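Local coordinates for beta-lactamase (Klebsiella pneumoniae, PDB 6HUH), which probably hydrolyses beta-lactam antibiotics to substituted beta-amino acids, as a class D beta-lactamase that confers antibiotic resistance, at residues Y62-L67 / T110-A115; R212-G217 / T235-P240. One frame throughout, in Å; residues are numbered along the deposited sequence.

Contact 1: residues Y62-L67 / T110-A115; sequences YDSGFL and TEWLGA
Phe-66 lies over one face of the Trp-112 indole, and this aromatic pair is the main apolar part of the contact. The two side chains slide past each other in opposite directions. Phe-66 CD1 sits above the five-membered ring, 3.4 Å from Trp-112 CG. The ring planes meet obliquely, at 48°. A CH-pi contact adds to it: Phe-66 CB stands 3.9 Å from the centroid of the Trp-112 six-membered ring, 20° off its normal. Phe-66 holds CG anti to its backbone N (chi1 -177°), and Trp-112 does the same, which extends each one toward the other segment.

Ser-64 meets the same indole at its edge. Its CB lies in the ring plane, and Ser-64 OG is 3.3 Å from Trp-112 CZ3. That hydroxyl does not bond across the contact. It is hydrogen-bonded to the carbonyl O of Met-60, one turn back in its own helix. Leu-113 adds a lesser apolar touch, with Leu-113 CD2 4.0 Å from Ser-64 CB. No hydrogen bond joins the two segments.

Gly-65 and Gly-114, each with positive phi, are the first residues to leave helical geometry after helices 56-64 and 103-113. The contact therefore joins the C-terminal ends of these helices, at the protein surface and away from the annotated sites. Gly-114 is also at the N-cap of helix 115-124, which packs beside both ends: Arg-117 touches Ser-64 and Trp-112, and Tyr-121 touches Ser-64 and Leu-113. Phe-66 also rests on Leu-75 of a neighbouring loop.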
loop_
_atom_site.group_PDB
_atom_site.type_symbol
_atom_site.label_atom_id
_atom_site.label_comp_id
_atom_site.label_asym_id
_atom_site.label_seq_id
_atom_site.Cartn_x
_atom_site.Cartn_y
_atom_site.Cartn_z
ATOM N N TYR A 62 -12.818 -8.918 -9.032
ATOM C CA TYR A 62 -13.808 -8.002 -8.483
ATOM C C TYR A 62 -15.198 -8.233 -9.038
ATOM O O TYR A 62 -16.164 -8.050 -8.313
ATOM C CB TYR A 62 -13.403 -6.542 -8.649
ATOM C CG TYR A 62 -12.311 -6.134 -7.689
ATOM C CD1 TYR A 62 -12.569 -5.984 -6.328
ATOM C CD2 TYR A 62 -11.019 -5.881 -8.141
ATOM C CE1 TYR A 62 -11.556 -5.621 -5.441
ATOM C CE2 TYR A 62 -10.000 -5.526 -7.263
ATOM C CZ TYR A 62 -10.271 -5.396 -5.917
ATOM O OH TYR A 62 -9.242 -5.023 -5.097
ATOM N N ASP A 63 -15.309 -8.635 -10.303
ATOM C CA ASP A 63 -16.603 -8.883 -10.936
ATOM C C ASP A 63 -17.308 -10.098 -10.337
ATOM O O ASP A 63 -18.521 -10.062 -10.132
ATOM C CB ASP A 63 -16.435 -9.047 -12.462
ATOM C CG ASP A 63 -17.748 -9.072 -13.212
ATOM O OD1 ASP A 63 -18.478 -8.026 -13.186
ATOM O OD2 ASP A 63 -18.048 -10.121 -13.845
ATOM N N SER A 64 -16.544 -11.181 -10.087
ATOM C CA SER A 64 -17.062 -12.431 -9.559
ATOM C C SER A 64 -17.300 -12.377 -8.055
ATOM O O SER A 64 -18.169 -13.086 -7.559
ATOM C CB SER A 64 -16.149 -13.590 -9.936
ATOM O OG SER A 64 -14.817 -13.378 -9.504
ATOM N N GLY A 65 -16.560 -11.523 -7.347
ATOM C CA GLY A 65 -16.705 -11.364 -5.908
ATOM C C GLY A 65 -15.623 -12.017 -5.076
ATOM O O GLY A 65 -15.706 -11.991 -3.842
ATOM N N PHE A 66 -14.598 -12.610 -5.735
ATOM C CA PHE A 66 -13.469 -13.227 -5.048
ATOM C C PHE A 66 -12.706 -12.162 -4.278
ATOM O O PHE A 66 -12.305 -12.390 -3.130
ATOM C CB PHE A 66 -12.508 -13.902 -6.031
ATOM C CG PHE A 66 -11.392 -14.605 -5.294
ATOM C CD1 PHE A 66 -11.639 -15.764 -4.568
ATOM C CD2 PHE A 66 -10.117 -14.071 -5.258
ATOM C CE1 PHE A 66 -10.619 -16.416 -3.882
ATOM C CE2 PHE A 66 -9.102 -14.702 -4.535
ATOM C CZ PHE A 66 -9.362 -15.876 -3.861
ATOM N N LEU A 67 -12.458 -11.025 -4.942
ATOM C CA LEU A 67 -11.774 -9.881 -4.362
ATOM C C LEU A 67 -12.856 -8.935 -3.901
ATOM O O LEU A 67 -13.825 -8.699 -4.637
ATOM C CB LEU A 67 -10.841 -9.221 -5.386
ATOM C CG LEU A 67 -9.790 -10.114 -6.038
ATOM C CD1 LEU A 67 -9.125 -9.388 -7.167
ATOM C CD2 LEU A 67 -8.769 -10.652 -5.022
ATOM N N THR A 110 -7.742 -17.939 -9.610
ATOM C CA THR A 110 -8.102 -18.779 -10.770
ATOM C C THR A 110 -8.698 -20.129 -10.358
ATOM O O THR A 110 -9.705 -20.521 -10.946
ATOM C CB THR A 110 -6.949 -18.935 -11.770
ATOM O OG1 THR A 110 -5.838 -19.603 -11.164
ATOM C CG2 THR A 110 -6.522 -17.607 -12.397
ATOM N N GLU A 111 -8.123 -20.801 -9.318
ATOM C CA GLU A 111 -8.625 -22.091 -8.789
ATOM C C GLU A 111 -10.076 -21.964 -8.296
ATOM O O GLU A 111 -10.862 -22.903 -8.434
ATOM C CB GLU A 111 -7.748 -22.603 -7.638
ATOM C CG GLU A 111 -6.496 -23.342 -8.090
ATOM C CD GLU A 111 -5.536 -23.738 -6.979
ATOM O OE1 GLU A 111 -4.305 -23.663 -7.205
ATOM O OE2 GLU A 111 -6.012 -24.133 -5.889
ATOM N N TRP A 112 -10.410 -20.785 -7.733
ATOM C CA TRP A 112 -11.726 -20.401 -7.247
ATOM C C TRP A 112 -12.699 -20.100 -8.403
ATOM O O TRP A 112 -13.894 -20.358 -8.261
ATOM C CB TRP A 112 -11.597 -19.181 -6.324
ATOM C CG TRP A 112 -12.902 -18.709 -5.759
ATOM C CD1 TRP A 112 -13.472 -19.095 -4.585
ATOM C CD2 TRP A 112 -13.806 -17.770 -6.357
ATOM N NE1 TRP A 112 -14.679 -18.464 -4.416
ATOM C CE2 TRP A 112 -14.908 -17.641 -5.487
ATOM C CE3 TRP A 112 -13.788 -17.018 -7.541
ATOM C CZ2 TRP A 112 -15.992 -16.800 -5.773
ATOM C CZ3 TRP A 112 -14.858 -16.185 -7.823
ATOM C CH2 TRP A 112 -15.944 -16.084 -6.949
ATOM N N LEU A 113 -12.214 -19.487 -9.505
ATOM C CA LEU A 113 -13.063 -19.137 -10.655
ATOM C C LEU A 113 -13.492 -20.367 -11.434
ATOM O O LEU A 113 -14.661 -20.480 -11.838
ATOM C CB LEU A 113 -12.321 -18.205 -11.617
ATOM C CG LEU A 113 -12.494 -16.712 -11.442
ATOM C CD1 LEU A 113 -11.461 -15.993 -12.263
ATOM C CD2 LEU A 113 -13.865 -16.248 -11.894
ATOM N N GLY A 114 -12.522 -21.253 -11.659
ATOM C CA GLY A 114 -12.687 -22.448 -12.462
ATOM C C GLY A 114 -12.200 -22.137 -13.852
ATOM O O GLY A 114 -12.218 -20.973 -14.266
ATOM N N ALA A 115 -11.745 -23.166 -14.575
ATOM C CA ALA A 115 -11.198 -23.013 -15.921
ATOM C C ALA A 115 -12.221 -22.500 -16.935
ATOM O O ALA A 115 -11.840 -21.778 -17.854
ATOM C CB ALA A 115 -10.588 -24.318 -16.380
#

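Contact 2: residues R212-G217 / T235-P240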
loop_
_atom_site.group_PDB
_atom_site.type_symbol
_atom_site.label_atom_id
_atom_site.label_comp_id
_atom_site.label_asym_id
_atom_site.label_seq_id
_atom_site.Cartn_x
_atom_site.Cartn_y
_atom_site.Cartn_z
ATOM N N ARG A 212 16.668 -17.278 -27.243
ATOM C CA ARG A 212 17.466 -16.088 -26.934
ATOM C C ARG A 212 17.778 -15.889 -25.441
ATOM O O ARG A 212 18.809 -15.290 -25.127
ATOM C CB ARG A 212 16.814 -14.831 -27.520
ATOM C CG ARG A 212 17.430 -14.400 -28.847
ATOM C CD ARG A 212 16.401 -13.880 -29.833
ATOM N NE ARG A 212 15.652 -12.726 -29.327
ATOM C CZ ARG A 212 14.346 -12.729 -29.080
ATOM N NH1 ARG A 212 13.749 -11.636 -28.625
ATOM N NH2 ARG A 212 13.624 -13.823 -29.297
ATOM N N ASP A 213 16.899 -16.383 -24.531
ATOM C CA ASP A 213 17.029 -16.235 -23.066
ATOM C C ASP A 213 17.060 -14.731 -22.677
ATOM O O ASP A 213 17.917 -14.267 -21.912
ATOM C CB ASP A 213 18.227 -17.058 -22.519
ATOM C CG ASP A 213 18.472 -17.023 -21.016
ATOM O OD1 ASP A 213 17.503 -16.790 -20.257
ATOM O OD2 ASP A 213 19.630 -17.230 -20.602
ATOM N N GLN A 214 16.117 -13.977 -23.268
ATOM C CA GLN A 214 15.980 -12.543 -23.052
ATOM C C GLN A 214 14.728 -12.227 -22.242
ATOM O O GLN A 214 13.651 -12.753 -22.512
ATOM C CB GLN A 214 16.003 -11.774 -24.380
ATOM C CG GLN A 214 17.355 -11.827 -25.083
ATOM C CD GLN A 214 17.441 -10.864 -26.240
ATOM O OE1 GLN A 214 16.682 -10.945 -27.218
ATOM N NE2 GLN A 214 18.390 -9.942 -26.164
ATOM N N GLN A 215 14.899 -11.340 -21.263
ATOM C CA GLN A 215 13.874 -10.855 -20.356
ATOM C C GLN A 215 12.959 -9.864 -21.075
ATOM O O GLN A 215 13.444 -9.038 -21.846
ATOM C CB GLN A 215 14.570 -10.142 -19.184
ATOM C CG GLN A 215 14.080 -10.561 -17.807
ATOM C CD GLN A 215 14.706 -9.726 -16.721
ATOM O OE1 GLN A 215 14.018 -9.029 -15.970
ATOM N NE2 GLN A 215 16.028 -9.770 -16.612
ATOM N N ILE A 216 11.646 -9.934 -20.811
ATOM C CA ILE A 216 10.677 -8.979 -21.349
ATOM C C ILE A 216 10.144 -8.170 -20.180
ATOM O O ILE A 216 9.499 -8.714 -19.281
ATOM C CB ILE A 216 9.506 -9.562 -22.196
ATOM C CG1 ILE A 216 10.010 -10.455 -23.348
ATOM C CG2 ILE A 216 8.586 -8.427 -22.712
ATOM C CD1 ILE A 216 9.119 -11.615 -23.654
ATOM N N GLY A 217 10.449 -6.890 -20.195
ATOM C CA GLY A 217 9.966 -5.968 -19.185
ATOM C C GLY A 217 8.693 -5.344 -19.684
ATOM O O GLY A 217 8.564 -5.075 -20.873
ATOM N N THR A 235 7.838 -2.189 -23.654
ATOM C CA THR A 235 8.590 -3.429 -23.427
ATOM C C THR A 235 10.081 -3.187 -23.426
ATOM O O THR A 235 10.569 -2.331 -24.166
ATOM C CB THR A 235 8.230 -4.548 -24.392
ATOM O OG1 THR A 235 8.487 -4.105 -25.708
ATOM C CG2 THR A 235 6.795 -5.020 -24.246
ATOM N N VAL A 236 10.801 -3.944 -22.597
ATOM C CA VAL A 236 12.255 -3.878 -22.521
ATOM C C VAL A 236 12.760 -5.282 -22.779
ATOM O O VAL A 236 12.457 -6.198 -22.009
ATOM C CB VAL A 236 12.774 -3.336 -21.163
ATOM C CG1 VAL A 236 14.279 -3.517 -21.033
ATOM C CG2 VAL A 236 12.393 -1.879 -20.972
ATOM N N ILE A 237 13.526 -5.459 -23.845
ATOM C CA ILE A 237 14.114 -6.763 -24.115
ATOM C C ILE A 237 15.606 -6.661 -23.807
ATOM O O ILE A 237 16.312 -5.851 -24.419
ATOM C CB ILE A 237 13.755 -7.361 -25.521
ATOM C CG1 ILE A 237 12.285 -7.896 -25.564
ATOM C CG2 ILE A 237 14.717 -8.491 -25.894
ATOM C CD1 ILE A 237 11.161 -6.883 -25.770
ATOM N N GLN A 238 16.067 -7.436 -22.817
ATOM C CA GLN A 238 17.456 -7.415 -22.381
ATOM C C GLN A 238 17.921 -8.749 -21.817
ATOM O O GLN A 238 17.114 -9.621 -21.507
ATOM C CB GLN A 238 17.671 -6.304 -21.328
ATOM C CG GLN A 238 16.671 -6.336 -20.171
ATOM C CD GLN A 238 17.317 -6.186 -18.823
ATOM O OE1 GLN A 238 17.432 -5.077 -18.293
ATOM N NE2 GLN A 238 17.710 -7.304 -18.213
ATOM N N LYS A 239 19.245 -8.885 -21.673
ATOM C CA LYS A 239 19.899 -10.020 -21.044
ATOM C C LYS A 239 19.814 -9.680 -19.548
ATOM O O LYS A 239 20.057 -8.521 -19.185
ATOM C CB LYS A 239 21.374 -10.082 -21.476
ATOM C CG LYS A 239 22.050 -11.451 -21.326
ATOM C CD LYS A 239 22.586 -11.771 -19.910
ATOM C CE LYS A 239 23.884 -11.090 -19.545
ATOM N NZ LYS A 239 24.189 -11.236 -18.094
ATOM N N PRO A 240 19.454 -10.630 -18.658
ATOM C CA PRO A 240 19.385 -10.287 -17.230
ATOM C C PRO A 240 20.725 -9.770 -16.710
ATOM O O PRO A 240 21.768 -10.269 -17.127
ATOM C CB PRO A 240 18.964 -11.606 -16.560
ATOM C CG PRO A 240 19.302 -12.670 -17.546
ATOM C CD PRO A 240 19.107 -12.047 -18.889
#
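Ile-216 and Ile-237 stand side by side on one face of the sheet and point the same way. Ile-216 CG1 and Ile-237 CG1 are 4.1 Å apart. Thr-235 continues this row, with its CG2 beside Ile-216 CG2. Gln-214 crosses Ile-237 at about a right angle, and Gln-214 OE1 comes within 3.4 Å of Ile-237 CG2. Ile-237 has CG1 beside its backbone N (chi1 -75°), which leaves CG2 anti to N, on the side where the Gln-214 amide passes. A weak hydrogen bond from Arg-212 NE also reaches Gln-214 OE1.

The backbones form the open end of the antiparallel beta hairpin 215-225/228-238, part of the central sheet of the penicillin-binding transpeptidase fold. Gln-215 and Gln-238 are a hydrogen-bonded pair, with Gln-215 N to Gln-238 O at 2.8 Å. Gly-217 and Val-236 form the next such pair, with Gly-217 N to Val-236 O at 2.8 Å. Ile-216 and Ile-237 are the non-hydrogen-bonded pair between them.

On the other face the side chains of Gln-215 and Gln-238 run alongside each other, their amide planes 65° apart. Gln-215 NE2 and Gln-238 NE2 are 3.4 Å apart and, as two donors, make no bond. Each OE1 instead accepts a weak hydrogen bond, from Ala-245 N for Gln-215 and from Arg-248 NE for Gln-238. Pro-240 CB lies 3.5 Å from Gln-215 NE2. Val-236 shares this face and packs on Ala-249 of helix 245-264.

How the contacts relate
Contacts 1 and 2 lie on opposite sides of the chain's centre. Their own centres are 31 Å apart, and their nearest atoms are about 20 Å apart, so they do not touch. Contact 1 closes before contact 2 opens along the chain. Contact 1 belongs to the helical part of the enzyme and contact 2 to the sheet. Each is centred about 17 Å from the centre of the chain. Contact 2 comes near the predicted acyl-ester serine, Ser-51: Gly-217 is about 10 Å from its side chain. Contact 1 is related to that site through the sequence, since helix 56-64 follows soon after Ser-51 and the carboxylated Lys-54.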